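Long-range contacts in rhusiopathiae surface protein B (Erysipelothrix rhusiopathiae, PDB 3V10), which probably binds collagen as a wall-anchored surface adhesin of the bacterium, the chain here being its collagen-binding region: residues I165-T170 with W183-N188; D197-D202 with V246-I251; M216-A221 with T260-Y265. One frame throughout, in Å; residues are numbered along the deposited sequence.

Contact 1 (I165-T170 with W183-N188); sequences IFYWKT and WWLNIN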
ATOM      1  N   ILE A 165      19.780  11.957   8.643  1.00 21.60           N
ATOM      2  CA  ILE A 165      20.082  10.931   7.644  1.00 19.79           C
ATOM      3  C   ILE A 165      20.219  11.571   6.269  1.00 17.63           C
ATOM      4  O   ILE A 165      19.272  12.160   5.748  1.00 18.36           O
ATOM      5  CB  ILE A 165      18.974   9.854   7.591  1.00 18.55           C
ATOM      6  CG1 ILE A 165      18.809   9.214   8.971  1.00 19.86           C
ATOM      7  CG2 ILE A 165      19.323   8.784   6.555  1.00 18.60           C
ATOM      8  CD1 ILE A 165      20.092   8.633   9.535  1.00 20.21           C
ATOM      9  N   PHE A 166      21.397  11.434   5.673  1.00 16.09           N
ATOM     10  CA  PHE A 166      21.649  12.032   4.373  1.00 13.56           C
ATOM     11  C   PHE A 166      20.772  11.523   3.243  1.00 12.75           C
ATOM     12  O   PHE A 166      20.345  12.305   2.399  1.00 12.98           O
ATOM     13  CB  PHE A 166      23.114  11.863   3.980  1.00 14.78           C
ATOM     14  CG  PHE A 166      23.470  12.566   2.706  1.00 11.10           C
ATOM     15  CD1 PHE A 166      23.319  11.933   1.477  1.00 13.18           C
ATOM     16  CD2 PHE A 166      23.933  13.878   2.732  1.00 13.70           C
ATOM     17  CE1 PHE A 166      23.623  12.600   0.293  1.00 14.53           C
ATOM     18  CE2 PHE A 166      24.239  14.552   1.555  1.00 13.40           C
ATOM     19  CZ  PHE A 166      24.083  13.912   0.331  1.00 14.77           C
ATOM     20  N   TYR A 167      20.512  10.223   3.208  1.00 10.59           N
ATOM     21  CA  TYR A 167      19.687   9.673   2.136  1.00  8.84           C
ATOM     22  C   TYR A 167      18.881   8.453   2.531  1.00  9.40           C
ATOM     23  O   TYR A 167      19.384   7.541   3.185  1.00  8.97           O
ATOM     24  CB  TYR A 167      20.561   9.301   0.929  1.00  9.73           C
ATOM     25  CG  TYR A 167      19.819   8.532  -0.162  1.00  6.84           C
ATOM     26  CD1 TYR A 167      18.849   9.157  -0.935  1.00  8.57           C
ATOM     27  CD2 TYR A 167      20.063   7.175  -0.378  1.00  7.80           C
ATOM     28  CE1 TYR A 167      18.131   8.451  -1.902  1.00  9.76           C
ATOM     29  CE2 TYR A 167      19.354   6.454  -1.339  1.00  8.06           C
ATOM     30  CZ  TYR A 167      18.384   7.105  -2.099  1.00  9.42           C
ATOM     31  OH  TYR A 167      17.662   6.424  -3.046  1.00  7.31           O
ATOM     32  N   TRP A 168      17.615   8.444   2.131  1.00  8.95           N
ATOM     33  CA  TRP A 168      16.763   7.292   2.374  1.00  9.24           C
ATOM     34  C   TRP A 168      15.607   7.362   1.391  1.00  7.77           C
ATOM     35  O   TRP A 168      15.248   8.435   0.908  1.00  9.69           O
ATOM     36  CB  TRP A 168      16.266   7.247   3.825  1.00 11.42           C
ATOM     37  CG  TRP A 168      15.116   8.138   4.129  1.00 12.52           C
ATOM     38  CD1 TRP A 168      13.788   7.838   4.003  1.00 14.97           C
ATOM     39  CD2 TRP A 168      15.183   9.472   4.632  1.00 13.65           C
ATOM     40  NE1 TRP A 168      13.022   8.909   4.403  1.00 15.19           N
ATOM     41  CE2 TRP A 168      13.854   9.926   4.792  1.00 14.87           C
ATOM     42  CE3 TRP A 168      16.237  10.332   4.965  1.00 15.34           C
ATOM     43  CZ2 TRP A 168      13.552  11.205   5.272  1.00 16.57           C
ATOM     44  CZ3 TRP A 168      15.935  11.608   5.445  1.00 15.76           C
ATOM     45  CH2 TRP A 168      14.603  12.028   5.592  1.00 16.41           C
ATOM     46  N   LYS A 169      15.054   6.201   1.075  1.00  8.63           N
ATOM     47  CA  LYS A 169      13.950   6.118   0.139  1.00  9.18           C
ATOM     48  C   LYS A 169      12.751   5.448   0.801  1.00  8.48           C
ATOM     49  O   LYS A 169      12.904   4.603   1.677  1.00  8.95           O
ATOM     50  CB  LYS A 169      14.388   5.317  -1.087  1.00 14.20           C
ATOM     51  CG  LYS A 169      14.760   3.890  -0.775  1.00 20.11           C
ATOM     52  CD  LYS A 169      13.642   2.959  -1.169  1.00 23.93           C
ATOM     53  CE  LYS A 169      13.603   2.763  -2.672  1.00 26.51           C
ATOM     54  NZ  LYS A 169      13.480   4.041  -3.418  1.00 25.94           N
ATOM     55  N   THR A 170      11.554   5.840   0.382  1.00  7.78           N
ATOM     56  CA  THR A 170      10.335   5.267   0.935  1.00 10.13           C
ATOM     57  C   THR A 170       9.333   5.052  -0.183  1.00 10.01           C
ATOM     58  O   THR A 170       9.493   5.575  -1.284  1.00 10.23           O
ATOM     59  CB  THR A 170       9.692   6.194   1.990  1.00 11.45           C
ATOM     60  OG1 THR A 170       9.169   7.360   1.345  1.00 11.06           O
ATOM     61  CG2 THR A 170      10.713   6.612   3.027  1.00 13.70           C
ATOM     62  N   TRP A 183       6.603   6.891  -4.725  1.00  9.38           N
ATOM     63  CA  TRP A 183       7.933   6.761  -4.136  1.00  8.97           C
ATOM     64  C   TRP A 183       8.617   8.089  -3.850  1.00  7.49           C
ATOM     65  O   TRP A 183       8.333   9.100  -4.492  1.00  8.00           O
ATOM     66  CB  TRP A 183       8.824   5.912  -5.045  1.00  9.57           C
ATOM     67  CG  TRP A 183       8.185   4.623  -5.447  1.00  7.33           C
ATOM     68  CD1 TRP A 183       7.279   4.440  -6.448  1.00  6.32           C
ATOM     69  CD2 TRP A 183       8.356   3.346  -4.822  1.00  8.70           C
ATOM     70  NE1 TRP A 183       6.872   3.132  -6.488  1.00  9.17           N
ATOM     71  CE2 TRP A 183       7.516   2.436  -5.499  1.00  8.74           C
ATOM     72  CE3 TRP A 183       9.134   2.881  -3.754  1.00  7.24           C
ATOM     73  CZ2 TRP A 183       7.433   1.085  -5.145  1.00  9.13           C
ATOM     74  CZ3 TRP A 183       9.052   1.536  -3.403  1.00  9.53           C
ATOM     75  CH2 TRP A 183       8.208   0.655  -4.095  1.00  9.04           C
ATOM     76  N   TRP A 184       9.533   8.065  -2.882  1.00  8.08           N
ATOM     77  CA  TRP A 184      10.276   9.250  -2.459  1.00  9.07           C
ATOM     78  C   TRP A 184      11.764   8.983  -2.289  1.00  7.49           C
ATOM     79  O   TRP A 184      12.141   8.064  -1.570  1.00  8.04           O
ATOM     80  CB  TRP A 184       9.773   9.742  -1.094  1.00  7.95           C
ATOM     81  CG  TRP A 184       8.412  10.340  -1.079  1.00 11.45           C
ATOM     82  CD1 TRP A 184       8.101  11.667  -1.123  1.00 12.27           C
ATOM     83  CD2 TRP A 184       7.166   9.637  -1.006  1.00 11.19           C
ATOM     84  NE1 TRP A 184       6.743  11.837  -1.080  1.00 12.36           N
ATOM     85  CE2 TRP A 184       6.142  10.608  -1.009  1.00 12.56           C
ATOM     86  CE3 TRP A 184       6.816   8.282  -0.939  1.00 11.64           C
ATOM     87  CZ2 TRP A 184       4.784  10.267  -0.948  1.00 11.26           C
ATOM     88  CZ3 TRP A 184       5.467   7.941  -0.881  1.00 13.06           C
ATOM     89  CH2 TRP A 184       4.469   8.934  -0.886  1.00 10.69           C
ATOM     90  N   LEU A 185      12.599   9.782  -2.948  1.00  7.68           N
ATOM     91  CA  LEU A 185      14.048   9.675  -2.784  1.00  8.76           C
ATOM     92  C   LEU A 185      14.414  10.953  -2.017  1.00  8.11           C
ATOM     93  O   LEU A 185      14.347  12.053  -2.562  1.00 10.85           O
ATOM     94  CB  LEU A 185      14.774   9.656  -4.137  1.00  7.99           C
ATOM     95  CG  LEU A 185      14.357   8.616  -5.178  1.00  5.24           C
ATOM     96  CD1 LEU A 185      15.327   8.681  -6.365  1.00  8.29           C
ATOM     97  CD2 LEU A 185      14.354   7.228  -4.569  1.00  7.25           C
ATOM     98  N   ASN A 186      14.781  10.812  -0.749  1.00 10.24           N
ATOM     99  CA  ASN A 186      15.125  11.968   0.079  1.00 11.68           C
ATOM    100  C   ASN A 186      16.631  12.191   0.095  1.00 10.78           C
ATOM    101  O   ASN A 186      17.356  11.514   0.819  1.00 11.70           O
ATOM    102  CB  ASN A 186      14.598  11.734   1.493  1.00 11.79           C
ATOM    103  CG  ASN A 186      13.124  11.377   1.499  1.00 12.98           C
ATOM    104  OD1 ASN A 186      12.265  12.251   1.397  1.00 15.20           O
ATOM    105  ND2 ASN A 186      12.826  10.089   1.592  1.00 11.38           N
ATOM    106  N   ILE A 187      17.087  13.163  -0.692  1.00 11.58           N
ATOM    107  CA  ILE A 187      18.508  13.455  -0.824  1.00 12.39           C
ATOM    108  C   ILE A 187      18.979  14.689  -0.073  1.00 13.99           C
ATOM    109  O   ILE A 187      18.491  15.797  -0.291  1.00 14.40           O
ATOM    110  CB  ILE A 187      18.887  13.619  -2.308  1.00 12.47           C
ATOM    111  CG1 ILE A 187      18.342  12.430  -3.102  1.00 12.12           C
ATOM    112  CG2 ILE A 187      20.403  13.716  -2.459  1.00 13.33           C
ATOM    113  CD1 ILE A 187      18.494  12.565  -4.607  1.00 13.02           C
ATOM    114  N   ASN A 188      19.948  14.474   0.804  1.00 13.66           N
ATOM    115  CA  ASN A 188      20.531  15.535   1.605  1.00 13.28           C
ATOM    116  C   ASN A 188      19.552  16.273   2.509  1.00 15.00           C
ATOM    117  O   ASN A 188      19.415  17.496   2.425  1.00 16.93           O
ATOM    118  CB  ASN A 188      21.259  16.540   0.707  1.00 14.51           C
ATOM    119  CG  ASN A 188      22.255  17.376   1.478  1.00 16.84           C
ATOM    120  OD1 ASN A 188      22.434  17.176   2.679  1.00 15.40           O
ATOM    121  ND2 ASN A 188      22.910  18.311   0.800  1.00 15.39           N
TER
HETATM  122  O   HOH W   1      17.777  12.768   3.243  1.00 16.31           O
HETATM  123  O   HOH W   2      10.015   9.820   2.363  1.00 13.85           O
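N186 lays its side chain over the indole of W168. CB stands 3.8 Å from the centroid of the W168 six-membered ring and only 8° off the ring normal, a CH-pi contact over the face. From there CG, set anti to the carbonyl carbon (chi1 -53°), lies 3.7 Å from W168 CE2 and carries the amide on across the indole, its plane turned 26° from that of the ring. At the tip, ND2 donates to W168 O at 3.0 Å, approaching from above the carbonyl plane; N186 N supplies a second donor to the same oxygen, 2.9 Å from W168 O. ND2 also donates to a water that is bonded to T170 OG1. N186 ND2 and W168 NE1 are both donors, so their 3.1 Å approach is no hydrogen bond; it accompanies the stacking of amide on indole.

At the other end of the pairing F166 takes N188 CA over its ring face, 4.0 Å from the centroid, while N188 N reaches F166 O at 2.7 Å through a bent bond. The F166 ring also stacks with Y285.

The opposite sheet face carries Y167, K169, L185 and I187, all buried. L185 CD2 touches K169 NZ, at 3.5 Å, and Y167 OH, which is hydrogen-bonded to S281. Four successive antiparallel bridges, Y167-I187 to T170-W184, between strands that follow each other in the chain make this a beta hairpin, with 167-173 as an outermost strand of a five-stranded sheet and 180-187 next to it, in the DEv-IgG fold of the collagen-binding region.

Contact 2 (D197-D202 with V246-I251); sequences DVKVID and VLTVMI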
ATOM      1  N   ASP A 197      30.144  15.600  -6.278  1.00 15.41           N
ATOM      2  CA  ASP A 197      28.823  15.480  -6.879  1.00 14.87           C
ATOM      3  C   ASP A 197      28.120  14.329  -6.162  1.00 14.49           C
ATOM      4  O   ASP A 197      28.769  13.490  -5.529  1.00 13.82           O
ATOM      5  CB  ASP A 197      28.915  15.155  -8.376  1.00 16.61           C
ATOM      6  CG  ASP A 197      29.698  16.193  -9.171  1.00 22.45           C
ATOM      7  OD1 ASP A 197      29.695  17.389  -8.805  1.00 21.87           O
ATOM      8  OD2 ASP A 197      30.305  15.803 -10.190  1.00 25.04           O
ATOM      9  N   VAL A 198      26.797  14.292  -6.252  1.00 11.42           N
ATOM     10  CA  VAL A 198      26.021  13.233  -5.616  1.00 11.75           C
ATOM     11  C   VAL A 198      25.352  12.409  -6.710  1.00 10.96           C
ATOM     12  O   VAL A 198      24.786  12.966  -7.650  1.00 11.85           O
ATOM     13  CB  VAL A 198      24.943  13.822  -4.685  1.00 10.28           C
ATOM     14  CG1 VAL A 198      24.093  12.709  -4.093  1.00 11.57           C
ATOM     15  CG2 VAL A 198      25.611  14.628  -3.565  1.00 11.24           C
ATOM     16  N   LYS A 199      25.432  11.085  -6.607  1.00  9.63           N
ATOM     17  CA  LYS A 199      24.812  10.234  -7.618  1.00  9.84           C
ATOM     18  C   LYS A 199      24.006   9.110  -6.993  1.00  8.25           C
ATOM     19  O   LYS A 199      24.482   8.416  -6.102  1.00  8.44           O
ATOM     20  CB  LYS A 199      25.873   9.635  -8.551  1.00  7.48           C
ATOM     21  CG  LYS A 199      25.289   8.775  -9.674  1.00  9.70           C
ATOM     22  CD  LYS A 199      26.360   8.340 -10.672  1.00 12.02           C
ATOM     23  CE  LYS A 199      25.746   7.577 -11.837  1.00 13.41           C
ATOM     24  NZ  LYS A 199      26.792   7.084 -12.781  1.00 15.72           N
ATOM     25  N   VAL A 200      22.775   8.945  -7.463  1.00  9.90           N
ATOM     26  CA  VAL A 200      21.907   7.885  -6.964  1.00  8.71           C
ATOM     27  C   VAL A 200      21.473   7.045  -8.152  1.00  8.66           C
ATOM     28  O   VAL A 200      21.044   7.581  -9.166  1.00  9.10           O
ATOM     29  CB  VAL A 200      20.628   8.441  -6.293  1.00  7.14           C
ATOM     30  CG1 VAL A 200      19.678   7.276  -5.936  1.00 10.51           C
ATOM     31  CG2 VAL A 200      20.994   9.224  -5.047  1.00  7.85           C
ATOM     32  N   ILE A 201      21.623   5.731  -8.042  1.00  7.42           N
ATOM     33  CA  ILE A 201      21.180   4.846  -9.109  1.00  6.90           C
ATOM     34  C   ILE A 201      20.064   4.016  -8.491  1.00  5.30           C
ATOM     35  O   ILE A 201      20.288   3.213  -7.585  1.00  5.11           O
ATOM     36  CB  ILE A 201      22.309   3.930  -9.626  1.00  8.35           C
ATOM     37  CG1 ILE A 201      23.439   4.779 -10.221  1.00  9.87           C
ATOM     38  CG2 ILE A 201      21.759   2.995 -10.705  1.00  8.20           C
ATOM     39  CD1 ILE A 201      24.582   3.967 -10.796  1.00 11.09           C
ATOM     40  N   ASP A 202      18.849   4.251  -8.976  1.00  7.60           N
ATOM     41  CA  ASP A 202      17.676   3.561  -8.467  1.00  9.75           C
ATOM     42  C   ASP A 202      17.202   2.503  -9.448  1.00 10.37           C
ATOM     43  O   ASP A 202      16.961   2.792 -10.617  1.00 11.09           O
ATOM     44  CB  ASP A 202      16.555   4.576  -8.214  1.00 12.16           C
ATOM     45  CG  ASP A 202      15.322   3.939  -7.604  1.00 17.06           C
ATOM     46  OD1 ASP A 202      14.836   2.929  -8.155  1.00 20.20           O
ATOM     47  OD2 ASP A 202      14.835   4.451  -6.581  1.00 23.04           O
ATOM     48  N   VAL A 246      15.819   1.565 -14.567  1.00  9.20           N
ATOM     49  CA  VAL A 246      16.821   2.367 -13.881  1.00 10.32           C
ATOM     50  C   VAL A 246      16.629   3.879 -13.952  1.00  8.09           C
ATOM     51  O   VAL A 246      16.647   4.467 -15.028  1.00  9.78           O
ATOM     52  CB  VAL A 246      18.235   2.045 -14.414  1.00 10.49           C
ATOM     53  CG1 VAL A 246      19.278   2.756 -13.555  1.00 11.87           C
ATOM     54  CG2 VAL A 246      18.470   0.527 -14.416  1.00 11.54           C
ATOM     55  N   LEU A 247      16.454   4.498 -12.787  1.00  9.21           N
ATOM     56  CA  LEU A 247      16.280   5.942 -12.679  1.00  7.95           C
ATOM     57  C   LEU A 247      17.531   6.454 -11.968  1.00  8.68           C
ATOM     58  O   LEU A 247      17.847   6.030 -10.851  1.00  7.39           O
ATOM     59  CB  LEU A 247      15.018   6.268 -11.872  1.00  8.73           C
ATOM     60  CG  LEU A 247      14.619   7.740 -11.714  1.00 10.71           C
ATOM     61  CD1 LEU A 247      13.139   7.830 -11.317  1.00 14.95           C
ATOM     62  CD2 LEU A 247      15.502   8.398 -10.663  1.00 12.78           C
ATOM     63  N   THR A 248      18.253   7.349 -12.630  1.00  7.35           N
ATOM     64  CA  THR A 248      19.486   7.885 -12.078  1.00  8.74           C
ATOM     65  C   THR A 248      19.367   9.372 -11.808  1.00  9.19           C
ATOM     66  O   THR A 248      18.845  10.119 -12.630  1.00  9.38           O
ATOM     67  CB  THR A 248      20.662   7.647 -13.054  1.00  9.31           C
ATOM     68  OG1 THR A 248      20.737   6.252 -13.365  1.00  8.93           O
ATOM     69  CG2 THR A 248      21.989   8.113 -12.438  1.00  9.67           C
ATOM     70  N   VAL A 249      19.847   9.790 -10.641  1.00  8.75           N
ATOM     71  CA  VAL A 249      19.814  11.189 -10.249  1.00 10.08           C
ATOM     72  C   VAL A 249      21.249  11.618 -10.001  1.00  9.78           C
ATOM     73  O   VAL A 249      21.955  11.007  -9.193  1.00  9.74           O
ATOM     74  CB  VAL A 249      19.004  11.397  -8.944  1.00 10.94           C
ATOM     75  CG1 VAL A 249      18.982  12.877  -8.560  1.00 12.23           C
ATOM     76  CG2 VAL A 249      17.589  10.870  -9.125  1.00 10.61           C
ATOM     77  N   MET A 250      21.681  12.657 -10.710  1.00 11.13           N
ATOM     78  CA  MET A 250      23.030  13.179 -10.564  1.00 11.46           C
ATOM     79  C   MET A 250      22.946  14.653 -10.192  1.00 11.64           C
ATOM     80  O   MET A 250      22.261  15.436 -10.860  1.00 12.25           O
ATOM     81  CB  MET A 250      23.818  12.982 -11.869  1.00 12.33           C
ATOM     82  CG  MET A 250      24.146  11.520 -12.161  1.00 11.58           C
ATOM     83  SD  MET A 250      24.851  11.207 -13.815  1.00 10.65           S
ATOM     84  CE  MET A 250      23.380  10.719 -14.679  1.00 15.50           C
ATOM     85  N   ILE A 251      23.619  15.027  -9.110  1.00 12.26           N
ATOM     86  CA  ILE A 251      23.607  16.412  -8.648  1.00 12.45           C
ATOM     87  C   ILE A 251      25.023  16.943  -8.437  1.00 13.08           C
ATOM     88  O   ILE A 251      25.763  16.446  -7.589  1.00 12.78           O
ATOM     89  CB  ILE A 251      22.836  16.550  -7.319  1.00 12.79           C
ATOM     90  CG1 ILE A 251      21.443  15.932  -7.455  1.00 13.47           C
ATOM     91  CG2 ILE A 251      22.718  18.026  -6.939  1.00 13.93           C
ATOM     92  CD1 ILE A 251      20.668  15.877  -6.154  1.00 10.68           C
TER
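D202 OD2 is gripped by N279 ND2 and by the hydroxyl of Y265, with K169 NZ as a longer, weak ionic partner, while the same residue is tied by its backbone to L247. D202 N bonds to L247 O at 2.8 Å, and D202 CB lies 3.3 Å from L247 O. With CG anti to the backbone N (chi1 -177°), the carboxylate is directed off the sheet face that it shares with V198, V200, L247, V249 and I251, so an acidic side chain is set into an otherwise aliphatic layer.

Along the two strands the pairing is regular. Three hydrogen-bonded pairs, D202 with L247, V200 with V249 and V198 with I251, each contribute two backbone bonds; the shortest joins V198 N to I251 O at 2.7 Å, with an angle at the hydrogen of 169°. V200 and V249 bring their CB atoms to 4.3 Å, and V249 continues onto I187 of the facing sheet.

The other face is more accessible and more mixed. K199 leaves its strand extended and runs alongside M250, CG to CG at 3.9 Å; farther out its CE crosses T248 CG2 at 3.8 Å. The aliphatic part of the lysine is thus what packs across the pair. I201 CG2 meets V246 CG1, also at 3.8 Å.

The chemistry is therefore divided by face: a buried layer of V198, V200, L247, V249 and I251 that carries D202, against a more accessible side where K199, I201 and M250 lie. For the buried D202 carboxylate, the donors N279 and Y265, together with the long, weak ion pair with K169, would probably help to offset the cost of burial and would be consistent with an ionised acid.

Contact 3 (M216-A221 with T260-Y265); sequences MVDVEA and TFTVTY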
ATOM      1  N   MET A 216       8.820  14.335 -10.246  1.00 11.29           N
ATOM      2  CA  MET A 216       8.825  15.728  -9.822  1.00 12.55           C
ATOM      3  C   MET A 216       9.900  15.850  -8.745  1.00 12.34           C
ATOM      4  O   MET A 216      10.362  14.843  -8.214  1.00  9.59           O
ATOM      5  CB  MET A 216       7.456  16.124  -9.263  1.00 11.76           C
ATOM      6  CG  MET A 216       6.293  15.978 -10.256  1.00 15.41           C
ATOM      7  SD  MET A 216       6.319  17.171 -11.620  1.00  9.97           S
ATOM      8  CE  MET A 216       6.465  16.148 -13.021  1.00 21.45           C
ATOM      9  N   VAL A 217      10.314  17.069  -8.424  1.00 11.15           N
ATOM     10  CA  VAL A 217      11.355  17.247  -7.413  1.00 11.50           C
ATOM     11  C   VAL A 217      11.085  18.421  -6.484  1.00 12.96           C
ATOM     12  O   VAL A 217      10.732  19.500  -6.940  1.00 15.92           O
ATOM     13  CB  VAL A 217      12.736  17.504  -8.071  1.00 11.54           C
ATOM     14  CG1 VAL A 217      13.822  17.515  -7.015  1.00 12.54           C
ATOM     15  CG2 VAL A 217      13.021  16.454  -9.131  1.00 13.79           C
ATOM     16  N   ASP A 218      11.233  18.202  -5.183  1.00 14.16           N
ATOM     17  CA  ASP A 218      11.075  19.282  -4.222  1.00 17.37           C
ATOM     18  C   ASP A 218      12.497  19.744  -3.942  1.00 18.06           C
ATOM     19  O   ASP A 218      13.385  18.923  -3.699  1.00 16.88           O
ATOM     20  CB  ASP A 218      10.419  18.793  -2.933  1.00 18.68           C
ATOM     21  CG  ASP A 218       8.971  18.416  -3.129  1.00 22.76           C
ATOM     22  OD1 ASP A 218       8.210  19.257  -3.648  1.00 25.47           O
ATOM     23  OD2 ASP A 218       8.591  17.283  -2.765  1.00 28.06           O
ATOM     24  N   VAL A 219      12.719  21.053  -4.009  1.00 17.12           N
ATOM     25  CA  VAL A 219      14.040  21.618  -3.771  1.00 17.39           C
ATOM     26  C   VAL A 219      13.948  22.618  -2.633  1.00 18.21           C
ATOM     27  O   VAL A 219      13.310  23.662  -2.768  1.00 17.29           O
ATOM     28  CB  VAL A 219      14.565  22.334  -5.028  1.00 17.44           C
ATOM     29  CG1 VAL A 219      15.982  22.852  -4.794  1.00 20.47           C
ATOM     30  CG2 VAL A 219      14.530  21.385  -6.207  1.00 19.64           C
ATOM     31  N   GLU A 220      14.580  22.291  -1.509  1.00 19.23           N
ATOM     32  CA  GLU A 220      14.549  23.167  -0.346  1.00 21.25           C
ATOM     33  C   GLU A 220      15.941  23.633   0.068  1.00 21.34           C
ATOM     34  O   GLU A 220      16.852  22.830   0.243  1.00 21.32           O
ATOM     35  CB  GLU A 220      13.882  22.456   0.831  1.00 22.52           C
ATOM     36  CG  GLU A 220      13.760  23.326   2.071  1.00 25.33           C
ATOM     37  CD  GLU A 220      13.145  22.592   3.238  1.00 27.75           C
ATOM     38  OE1 GLU A 220      13.759  21.612   3.717  1.00 29.93           O
ATOM     39  OE2 GLU A 220      12.046  22.996   3.673  1.00 28.87           O
ATOM     40  N   ALA A 221      16.098  24.942   0.218  1.00 22.61           N
ATOM     41  CA  ALA A 221      17.373  25.514   0.627  1.00 23.19           C
ATOM     42  C   ALA A 221      17.134  26.909   1.186  1.00 24.77           C
ATOM     43  O   ALA A 221      16.217  27.609   0.753  1.00 24.24           O
ATOM     44  CB  ALA A 221      18.327  25.572  -0.556  1.00 22.59           C
ATOM     45  N   THR A 260      18.214  20.261   0.099  1.00 16.67           N
ATOM     46  CA  THR A 260      17.527  18.979   0.182  1.00 15.59           C
ATOM     47  C   THR A 260      16.715  18.774  -1.088  1.00 16.52           C
ATOM     48  O   THR A 260      15.941  19.647  -1.488  1.00 17.64           O
ATOM     49  CB  THR A 260      16.560  18.924   1.382  1.00 17.43           C
ATOM     50  OG1 THR A 260      17.296  19.075   2.600  1.00 18.20           O
ATOM     51  CG2 THR A 260      15.815  17.595   1.411  1.00 16.03           C
ATOM     52  N   PHE A 261      16.898  17.620  -1.719  1.00 15.82           N
ATOM     53  CA  PHE A 261      16.181  17.288  -2.940  1.00 15.98           C
ATOM     54  C   PHE A 261      15.307  16.077  -2.682  1.00 15.63           C
ATOM     55  O   PHE A 261      15.799  15.018  -2.297  1.00 17.12           O
ATOM     56  CB  PHE A 261      17.160  16.964  -4.069  1.00 17.06           C
ATOM     57  CG  PHE A 261      18.019  18.123  -4.477  1.00 17.08           C
ATOM     58  CD1 PHE A 261      17.566  19.045  -5.414  1.00 16.51           C
ATOM     59  CD2 PHE A 261      19.277  18.298  -3.914  1.00 17.54           C
ATOM     60  CE1 PHE A 261      18.360  20.131  -5.787  1.00 19.55           C
ATOM     61  CE2 PHE A 261      20.076  19.376  -4.279  1.00 18.85           C
ATOM     62  CZ  PHE A 261      19.616  20.295  -5.220  1.00 17.79           C
ATOM     63  N   THR A 262      14.006  16.242  -2.880  1.00 14.79           N
ATOM     64  CA  THR A 262      13.072  15.149  -2.692  1.00 13.62           C
ATOM     65  C   THR A 262      12.526  14.775  -4.060  1.00 13.99           C
ATOM     66  O   THR A 262      11.662  15.462  -4.601  1.00 13.90           O
ATOM     67  CB  THR A 262      11.905  15.553  -1.775  1.00 14.34           C
ATOM     68  OG1 THR A 262      12.425  16.064  -0.540  1.00 14.64           O
ATOM     69  CG2 THR A 262      11.022  14.351  -1.479  1.00 14.03           C
ATOM     70  N   VAL A 263      13.065  13.701  -4.625  1.00 12.61           N
ATOM     71  CA  VAL A 263      12.630  13.220  -5.927  1.00 11.31           C
ATOM     72  C   VAL A 263      11.459  12.262  -5.729  1.00 12.64           C
ATOM     73  O   VAL A 263      11.578  11.268  -5.011  1.00 11.90           O
ATOM     74  CB  VAL A 263      13.772  12.466  -6.661  1.00 10.13           C
ATOM     75  CG1 VAL A 263      13.280  11.939  -7.999  1.00 11.25           C
ATOM     76  CG2 VAL A 263      14.965  13.394  -6.868  1.00  8.51           C
ATOM     77  N   THR A 264      10.327  12.563  -6.360  1.00 10.66           N
ATOM     78  CA  THR A 264       9.158  11.705  -6.246  1.00 11.54           C
ATOM     79  C   THR A 264       8.761  11.172  -7.616  1.00  9.18           C
ATOM     80  O   THR A 264       9.031  11.793  -8.642  1.00  8.61           O
ATOM     81  CB  THR A 264       7.954  12.459  -5.627  1.00 12.61           C
ATOM     82  OG1 THR A 264       7.618  13.589  -6.441  1.00 10.43           O
ATOM     83  CG2 THR A 264       8.299  12.937  -4.222  1.00 13.84           C
ATOM     84  N   TYR A 265       8.142  10.001  -7.627  1.00  9.01           N
ATOM     85  CA  TYR A 265       7.693   9.386  -8.868  1.00  9.17           C
ATOM     86  C   TYR A 265       6.743   8.248  -8.547  1.00  9.90           C
ATOM     87  O   TYR A 265       6.635   7.822  -7.396  1.00  9.64           O
ATOM     88  CB  TYR A 265       8.878   8.848  -9.688  1.00 10.05           C
ATOM     89  CG  TYR A 265       9.667   7.742  -9.027  1.00  8.44           C
ATOM     90  CD1 TYR A 265      10.691   8.032  -8.123  1.00  9.51           C
ATOM     91  CD2 TYR A 265       9.391   6.401  -9.299  1.00 10.24           C
ATOM     92  CE1 TYR A 265      11.420   7.019  -7.509  1.00  9.72           C
ATOM     93  CE2 TYR A 265      10.116   5.374  -8.685  1.00  9.60           C
ATOM     94  CZ  TYR A 265      11.128   5.694  -7.792  1.00  8.97           C
ATOM     95  OH  TYR A 265      11.849   4.698  -7.177  1.00 11.07           O
TER
HETATM   96  O   HOH W   3       9.016  15.809  -5.111  1.00 24.88           O
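M216-A221 and T260-Y265 run antiparallel, their axes at 165° and 4.5 Å apart at closest approach, with six backbone hydrogen bonds in the M216-T264, D218-T262 and E220-T260 pairs; the straightest is E220 N to T260 O, 3.0 Å and 174°.

D218 crosses T262 on one face, CB to CB at 3.7 Å. Beside them a water donates to T262 O at 2.7 Å, is bonded to T264 OG1 at 2.9 Å, and gives a weak bond to D218 OD2. T262 O thus receives both this water and D218 N, at 2.8 Å, so the solvent molecule links the two threonines and the aspartate along that face. D218 OD1 turns to H227, and E220 makes a salt bridge with K191.

On the buried face the F261 ring is bounded by two valines. V219 lies side by side with it, CG1 reaching CE1 of F261 at 3.7 Å, whereas V217 CG1 meets the ring at its edge, near the plane. F261 CG stands anti to the carbonyl carbon (chi1 -64°), which swings the ring alongside V219.

Within the five-stranded sheet this pair is internal: strand 180-187 bonds to the edge of 260-265 away from 216-221, through L185 with V263 and I187 with F261, while strand 224-229 bonds to 216-221 through V217 with I228 and V219 with K226.

From the N terminus, contact 1 closes first, a short hairpin after which a loop leads to 198-204, the next strand in the chain, in the other sheet. Contact 2 then opens, and its loop to 246-251 encloses segment 216-221, which begins contact 3. Because 260-265 comes only after 246-251, contacts 2 and 3 cross along the chain, whereas contact 1 is in series with both. Contacts 1 and 3 belong to one five-stranded sheet, joined where strand 180-187 neighbours 260-269; contact 2 lies in the facing sheet. Between the layers, L247 CD1 packs on Y265 CD1 at 4.0 Å and I251 CD1 on F261 CD2 at 3.6 Å, so the three together span both sheets of the domain.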